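Intracellular protease/amidase (Salmonella enterica subsp. enterica serovar Typhimurium, PDB 4K2H) binds zinc and may act as a peptidase of the DJ-1/PfpI family, although its physiological role remains unknown. Local coordinates at residues 67-72 against 101-106; 7-12 against 71-76. The protein carries 1 engineered substitution. One frame throughout, in Å; residues are numbered along the deposited sequence.

Contact 1 of 2, residues 67-72 against 101-106; sequences FDAVVL and LICPIA. Engineered in segment 101-106: Ala106 (natural residue Cys).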
ATOM      1  N   PHE A  67      11.212  16.738 -11.912  1.00 33.84           N
ATOM      2  CA  PHE A  67      10.814  15.356 -12.022  1.00 32.28           C
ATOM      3  C   PHE A  67       9.948  15.172 -13.262  1.00 32.67           C
ATOM      4  O   PHE A  67       9.326  16.121 -13.740  1.00 33.39           O
ATOM      5  CB  PHE A  67      10.030  14.933 -10.735  1.00 30.16           C
ATOM      6  CG  PHE A  67      10.882  14.901  -9.507  1.00 28.49           C
ATOM      7  CD1 PHE A  67      11.505  13.729  -9.110  1.00 28.26           C
ATOM      8  CD2 PHE A  67      11.113  16.047  -8.781  1.00 28.25           C
ATOM      9  CE1 PHE A  67      12.358  13.703  -8.011  1.00 27.72           C
ATOM     10  CE2 PHE A  67      11.920  16.020  -7.648  1.00 28.37           C
ATOM     11  CZ  PHE A  67      12.556  14.852  -7.276  1.00 28.38           C
ATOM     12  N   ASP A  68       9.882  13.942 -13.751  1.00 33.39           N
ATOM     13  CA  ASP A  68       9.043  13.607 -14.894  1.00 33.69           C
ATOM     14  C   ASP A  68       7.600  13.450 -14.470  1.00 33.66           C
ATOM     15  O   ASP A  68       6.683  13.619 -15.297  1.00 33.67           O
ATOM     16  CB  ASP A  68       9.541  12.333 -15.562  1.00 34.43           C
ATOM     17  CG  ASP A  68      10.956  12.480 -16.100  1.00 36.36           C
ATOM     18  OD1 ASP A  68      11.169  13.257 -17.062  1.00 37.03           O
ATOM     19  OD2 ASP A  68      11.864  11.846 -15.545  1.00 37.24           O
ATOM     20  N   ALA A  69       7.394  13.097 -13.198  1.00 31.99           N
ATOM     21  CA  ALA A  69       6.046  13.043 -12.645  1.00 31.10           C
ATOM     22  C   ALA A  69       6.022  13.429 -11.195  1.00 30.45           C
ATOM     23  O   ALA A  69       6.989  13.202 -10.460  1.00 32.11           O
ATOM     24  CB  ALA A  69       5.454  11.660 -12.794  1.00 30.95           C
ATOM     25  N   VAL A  70       4.888  13.976 -10.777  1.00 30.06           N
ATOM     26  CA  VAL A  70       4.629  14.313  -9.365  1.00 28.79           C
ATOM     27  C   VAL A  70       3.334  13.652  -8.933  1.00 27.58           C
ATOM     28  O   VAL A  70       2.252  13.965  -9.441  1.00 27.40           O
ATOM     29  CB  VAL A  70       4.471  15.830  -9.191  1.00 28.81           C
ATOM     30  CG1 VAL A  70       4.173  16.197  -7.752  1.00 29.22           C
ATOM     31  CG2 VAL A  70       5.710  16.531  -9.700  1.00 29.49           C
ATOM     32  N   VAL A  71       3.445  12.719  -8.010  1.00 27.00           N
ATOM     33  CA  VAL A  71       2.271  12.065  -7.429  1.00 26.29           C
ATOM     34  C   VAL A  71       1.753  12.827  -6.224  1.00 25.42           C
ATOM     35  O   VAL A  71       2.503  13.124  -5.291  1.00 25.23           O
ATOM     36  CB  VAL A  71       2.615  10.645  -6.971  1.00 25.78           C
ATOM     37  CG1 VAL A  71       1.404   9.981  -6.342  1.00 26.00           C
ATOM     38  CG2 VAL A  71       3.114   9.834  -8.136  1.00 25.75           C
ATOM     39  N   LEU A  72       0.460  13.106  -6.226  1.00 26.20           N
ATOM     40  CA  LEU A  72      -0.196  13.784  -5.104  1.00 26.53           C
ATOM     41  C   LEU A  72      -1.182  12.841  -4.457  1.00 26.03           C
ATOM     42  O   LEU A  72      -2.286  12.677  -4.944  1.00 27.15           O
ATOM     43  CB  LEU A  72      -0.889  15.058  -5.572  1.00 27.50           C
ATOM     44  CG  LEU A  72       0.011  16.059  -6.297  1.00 27.87           C
ATOM     45  CD1 LEU A  72      -0.874  17.107  -6.946  1.00 29.70           C
ATOM     46  CD2 LEU A  72       0.979  16.723  -5.334  1.00 28.03           C
ATOM     47  N   LEU A 101       4.214  15.338 -15.737  1.00 35.47           N
ATOM     48  CA  LEU A 101       2.975  14.686 -15.299  1.00 33.88           C
ATOM     49  C   LEU A 101       2.579  15.052 -13.838  1.00 33.67           C
ATOM     50  O   LEU A 101       3.367  14.949 -12.894  1.00 32.27           O
ATOM     51  CB  LEU A 101       3.062  13.160 -15.484  1.00 33.21           C
ATOM     52  CG  LEU A 101       3.457  12.636 -16.877  1.00 32.73           C
ATOM     53  CD1 LEU A 101       3.574  11.114 -16.888  1.00 32.19           C
ATOM     54  CD2 LEU A 101       2.465  13.109 -17.935  1.00 33.06           C
ATOM     55  N   ILE A 102       1.338  15.491 -13.684  1.00 33.35           N
ATOM     56  CA  ILE A 102       0.764  15.797 -12.379  1.00 31.63           C
ATOM     57  C   ILE A 102      -0.278  14.741 -12.125  1.00 30.37           C
ATOM     58  O   ILE A 102      -1.253  14.578 -12.902  1.00 29.88           O
ATOM     59  CB  ILE A 102       0.098  17.167 -12.376  1.00 32.81           C
ATOM     60  CG1 ILE A 102       1.048  18.210 -12.970  1.00 34.76           C
ATOM     61  CG2 ILE A 102      -0.407  17.531 -10.993  1.00 32.89           C
ATOM     62  CD1 ILE A 102       2.389  18.295 -12.278  1.00 35.81           C
ATOM     63  N   CYS A 103      -0.069  14.009 -11.046  1.00 28.30           N
ATOM     64  CA  CYS A 103      -0.778  12.771 -10.830  1.00 28.01           C
ATOM     65  C   CYS A 103      -1.400  12.716  -9.446  1.00 28.38           C
ATOM     66  O   CYS A 103      -0.847  12.072  -8.523  1.00 26.62           O
ATOM     67  CB  CYS A 103       0.165  11.610 -11.002  1.00 27.74           C
ATOM     68  SG  CYS A 103       1.180  11.685 -12.475  1.00 31.16           S
ATOM     69  N   PRO A 104      -2.569  13.359  -9.309  1.00 28.34           N
ATOM     70  CA  PRO A 104      -3.363  13.282  -8.107  1.00 27.43           C
ATOM     71  C   PRO A 104      -4.235  12.065  -8.032  1.00 28.04           C
ATOM     72  O   PRO A 104      -4.777  11.587  -9.052  1.00 26.49           O
ATOM     73  CB  PRO A 104      -4.244  14.520  -8.198  1.00 27.73           C
ATOM     74  CG  PRO A 104      -4.485  14.652  -9.661  1.00 28.81           C
ATOM     75  CD  PRO A 104      -3.118  14.354 -10.243  1.00 28.51           C
ATOM     76  N   ILE A 105      -4.391  11.572  -6.806  1.00 27.80           N
ATOM     77  CA  ILE A 105      -5.308  10.509  -6.546  1.00 28.95           C
ATOM     78  C   ILE A 105      -6.294  10.861  -5.447  1.00 29.49           C
ATOM     79  O   ILE A 105      -5.979  11.583  -4.471  1.00 28.79           O
ATOM     80  CB  ILE A 105      -4.562   9.191  -6.265  1.00 31.71           C
ATOM     81  CG1 ILE A 105      -5.533   8.124  -5.752  1.00 34.29           C
ATOM     82  CG2 ILE A 105      -3.451   9.355  -5.261  1.00 30.67           C
ATOM     83  CD1 ILE A 105      -5.273   6.756  -6.348  1.00 37.29           C
ATOM     84  N   ALA A 106      -7.510  10.355  -5.616  1.00 29.92           N
ATOM     85  CA  ALA A 106      -8.550  10.423  -4.572  1.00 31.16           C
ATOM     86  C   ALA A 106      -8.933  11.881  -4.289  1.00 31.74           C
ATOM     87  O   ALA A 106      -9.310  12.569  -5.217  1.00 32.30           O
ATOM     88  CB  ALA A 106      -8.118   9.678  -3.310  1.00 31.05           C
TER

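Contact 2 of 2, residues 7-12 against 71-76; sequences VAVLLA and VLPGGP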
ATOM      1  N   VAL A   7      10.268  10.152 -10.477  1.00 33.33           N
ATOM      2  CA  VAL A   7       8.979  10.505  -9.934  1.00 31.13           C
ATOM      3  C   VAL A   7       9.146  11.002  -8.497  1.00 30.34           C
ATOM      4  O   VAL A   7       9.877  10.404  -7.727  1.00 30.17           O
ATOM      5  CB  VAL A   7       8.040   9.288  -9.950  1.00 31.20           C
ATOM      6  CG1 VAL A   7       6.689   9.610  -9.304  1.00 29.83           C
ATOM      7  CG2 VAL A   7       7.851   8.786 -11.386  1.00 31.47           C
ATOM      8  N   ALA A   8       8.492  12.120  -8.178  1.00 28.76           N
ATOM      9  CA  ALA A   8       8.379  12.650  -6.811  1.00 29.11           C
ATOM     10  C   ALA A   8       7.006  12.295  -6.221  1.00 28.11           C
ATOM     11  O   ALA A   8       5.970  12.526  -6.861  1.00 27.88           O
ATOM     12  CB  ALA A   8       8.565  14.171  -6.801  1.00 28.59           C
ATOM     13  N   VAL A   9       6.992  11.734  -5.021  1.00 26.55           N
ATOM     14  CA  VAL A   9       5.729  11.444  -4.336  1.00 26.07           C
ATOM     15  C   VAL A   9       5.714  12.386  -3.148  1.00 26.39           C
ATOM     16  O   VAL A   9       6.619  12.358  -2.307  1.00 25.65           O
ATOM     17  CB  VAL A   9       5.645   9.979  -3.877  1.00 26.62           C
ATOM     18  CG1 VAL A   9       4.341   9.686  -3.123  1.00 26.23           C
ATOM     19  CG2 VAL A   9       5.779   9.042  -5.061  1.00 26.98           C
ATOM     20  N   LEU A  10       4.721  13.260  -3.096  1.00 26.45           N
ATOM     21  CA  LEU A  10       4.681  14.247  -2.025  1.00 26.35           C
ATOM     22  C   LEU A  10       3.961  13.658  -0.825  1.00 25.32           C
ATOM     23  O   LEU A  10       2.859  13.117  -0.936  1.00 25.20           O
ATOM     24  CB  LEU A  10       3.981  15.541  -2.471  1.00 26.39           C
ATOM     25  CG  LEU A  10       4.547  16.217  -3.722  1.00 26.76           C
ATOM     26  CD1 LEU A  10       3.921  17.581  -3.903  1.00 26.99           C
ATOM     27  CD2 LEU A  10       6.054  16.348  -3.685  1.00 27.23           C
ATOM     28  N   LEU A  11       4.593  13.798   0.331  1.00 25.20           N
ATOM     29  CA  LEU A  11       4.068  13.232   1.559  1.00 23.94           C
ATOM     30  C   LEU A  11       3.801  14.315   2.601  1.00 24.09           C
ATOM     31  O   LEU A  11       4.712  14.731   3.286  1.00 24.26           O
ATOM     32  CB  LEU A  11       5.039  12.192   2.119  1.00 23.38           C
ATOM     33  CG  LEU A  11       5.356  10.967   1.270  1.00 23.38           C
ATOM     34  CD1 LEU A  11       6.184   9.972   2.079  1.00 23.08           C
ATOM     35  CD2 LEU A  11       4.108  10.284   0.705  1.00 23.06           C
ATOM     36  N   ALA A  12       2.552  14.735   2.750  1.00 23.82           N
ATOM     37  CA  ALA A  12       2.195  15.697   3.791  1.00 24.44           C
ATOM     38  C   ALA A  12       1.645  14.944   5.022  1.00 24.55           C
ATOM     39  O   ALA A  12       1.275  13.780   4.908  1.00 25.80           O
ATOM     40  CB  ALA A  12       1.177  16.689   3.265  1.00 24.51           C
ATOM     41  N   VAL A  71       3.445  12.719  -8.010  1.00 27.00           N
ATOM     42  CA  VAL A  71       2.271  12.065  -7.429  1.00 26.29           C
ATOM     43  C   VAL A  71       1.753  12.827  -6.224  1.00 25.42           C
ATOM     44  O   VAL A  71       2.503  13.124  -5.291  1.00 25.23           O
ATOM     45  CB  VAL A  71       2.615  10.645  -6.971  1.00 25.78           C
ATOM     46  CG1 VAL A  71       1.404   9.981  -6.342  1.00 26.00           C
ATOM     47  CG2 VAL A  71       3.114   9.834  -8.136  1.00 25.75           C
ATOM     48  N   LEU A  72       0.460  13.106  -6.226  1.00 26.20           N
ATOM     49  CA  LEU A  72      -0.196  13.784  -5.104  1.00 26.53           C
ATOM     50  C   LEU A  72      -1.182  12.841  -4.457  1.00 26.03           C
ATOM     51  O   LEU A  72      -2.286  12.677  -4.944  1.00 27.15           O
ATOM     52  CB  LEU A  72      -0.889  15.058  -5.572  1.00 27.50           C
ATOM     53  CG  LEU A  72       0.011  16.059  -6.297  1.00 27.87           C
ATOM     54  CD1 LEU A  72      -0.874  17.107  -6.946  1.00 29.70           C
ATOM     55  CD2 LEU A  72       0.979  16.723  -5.334  1.00 28.03           C
ATOM     56  N   PRO A  73      -0.768  12.153  -3.385  1.00 25.89           N
ATOM     57  CA  PRO A  73      -1.694  11.254  -2.675  1.00 25.58           C
ATOM     58  C   PRO A  73      -2.849  12.007  -2.038  1.00 25.32           C
ATOM     59  O   PRO A  73      -2.815  13.212  -1.931  1.00 25.74           O
ATOM     60  CB  PRO A  73      -0.832  10.585  -1.595  1.00 25.86           C
ATOM     61  CG  PRO A  73       0.532  11.157  -1.699  1.00 26.13           C
ATOM     62  CD  PRO A  73       0.616  12.088  -2.884  1.00 25.97           C
ATOM     63  N   GLY A  74      -3.879  11.284  -1.641  1.00 25.79           N
ATOM     64  CA  GLY A  74      -5.007  11.847  -0.937  1.00 26.47           C
ATOM     65  C   GLY A  74      -4.832  11.709   0.552  1.00 27.32           C
ATOM     66  O   GLY A  74      -3.694  11.872   1.086  1.00 27.82           O
ATOM     67  N   GLY A  75      -5.944  11.381   1.216  1.00 28.20           N
ATOM     68  CA  GLY A  75      -6.091  11.504   2.666  1.00 28.80           C
ATOM     69  C   GLY A  75      -6.690  12.853   3.049  1.00 29.69           C
ATOM     70  O   GLY A  75      -6.277  13.886   2.515  1.00 30.51           O
ATOM     71  N   PRO A  76      -7.671  12.861   3.968  1.00 30.71           N
ATOM     72  CA  PRO A  76      -8.396  14.118   4.219  1.00 31.57           C
ATOM     73  C   PRO A  76      -7.496  15.234   4.720  1.00 31.74           C
ATOM     74  O   PRO A  76      -7.512  16.328   4.135  1.00 33.68           O
ATOM     75  CB  PRO A  76      -9.469  13.737   5.267  1.00 32.39           C
ATOM     76  CG  PRO A  76      -9.179  12.316   5.696  1.00 31.83           C
ATOM     77  CD  PRO A  76      -8.269  11.704   4.673  1.00 31.01           C
TER

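Contact 1 of 2, residues 67-72 against 101-106
Cys103 O is gripped twice by the neighbouring strand: Leu72 N donates a hydrogen bond of 2.8 Å to it, and Val71 CA approaches the same Cys103 O at 3.3 Å in a CA-H...O contact. The amide of Leu72 reaches it from well above the carbonyl plane, 48° out of it, whereas Val70 N meets Leu101 O at 2.8 Å almost in line with the C=O bond. Bonds from Leu101 N to Asp68 O, Cys103 N to Val70 O and Ile105 N to Leu72 O continue this alternation, typical of parallel strands, and the two short strands diverge by only 14°. They are joined through helices 76-83 and 86-97 in a beta-alpha-beta crossover of the DJ-1/PfpI fold. On one face Ala69 CB lies 3.9 Å from Leu101 CB, and Cys103, its SG anti to the carbonyl carbon (chi1 -48°), packs against Phe162 and Leu166 of helix 159-171. The other face carries Leu72 and Ile102 side by side, with Leu72 CD1 4.1 Å from Ile102 CG2, beneath Leu113 of helix 108-114. At the carboxyl end Ile105 CG2 rests 3.5 Å from Leu72 O. Ile105 leads into engineered Ala106, whose positive phi before helix 108-114 is consistent with the nucleophile elbow of DJ-1 relatives.

Contact 2 of 2, residues 7-12 against 71-76
Leu10 and Leu72 press together tightly: lying side by side and pointing the same way, they bring Leu10 CD1 to 3.4 Å from Leu72 CD2, closer than ordinary van der Waals packing. Phe91 and Val88 of helix 86-97 close over Leu10, and Val92 of the same helix over Leu72. On the opposite face of the sheet the valines fit at normal distances. With Val71 CG1 anti to the backbone N (chi1 179°), Val71 CG2 falls beside that N and reaches Val7 CG1 at 3.8 Å, while Val9 CG2 runs alongside Val71 CB at 4.0 Å. Between these faces Val71 is bonded through both backbone polar atoms, its N donating to Ala8 O at 2.8 Å and its O accepting a virtually straight bond from Leu10 N at 3.1 Å. This is the parallel pairing of two adjacent inner strands in the DJ-1/PfpI sheet, and it stops at Pro73, which has no N-H to offer: its ring atom CG sits 3.1 Å from Leu10 O instead. Beyond that point the fit loosens, Leu11 CD2 coming only to 4.4 Å from Pro73 CG. The chain then leaves strand 69-72 through Pro73 and Gly74, whose N bonds to Glu19 OE1, and Gly75, the N-cap residue of helix 76-83, toward partly exposed Pro76 beside Tyr48.

Overall arrangement
Contacts 1 and 2 share Val71 and Leu72 and lie on the two edges of strand 69-72, which sits between strands 6-11 and 101-104 in the parallel sheet; their centres are 8 Å apart. Beyond the shared residues, Ala69 O and Ala8 N, 2.9 Å apart, probably form a hydrogen bond, and Ile105 CG2 packs 3.7 Å from Pro73 CA where the strands end. These ends lie near the zinc-binding residues: Glu16, a zinc ligand with Glu17 and His49, has its side chain about 5 Å from that of Pro73 and about 7 Å from that of Ile105. A bound zinc ion lies about 10 Å from the Pro73 side chain.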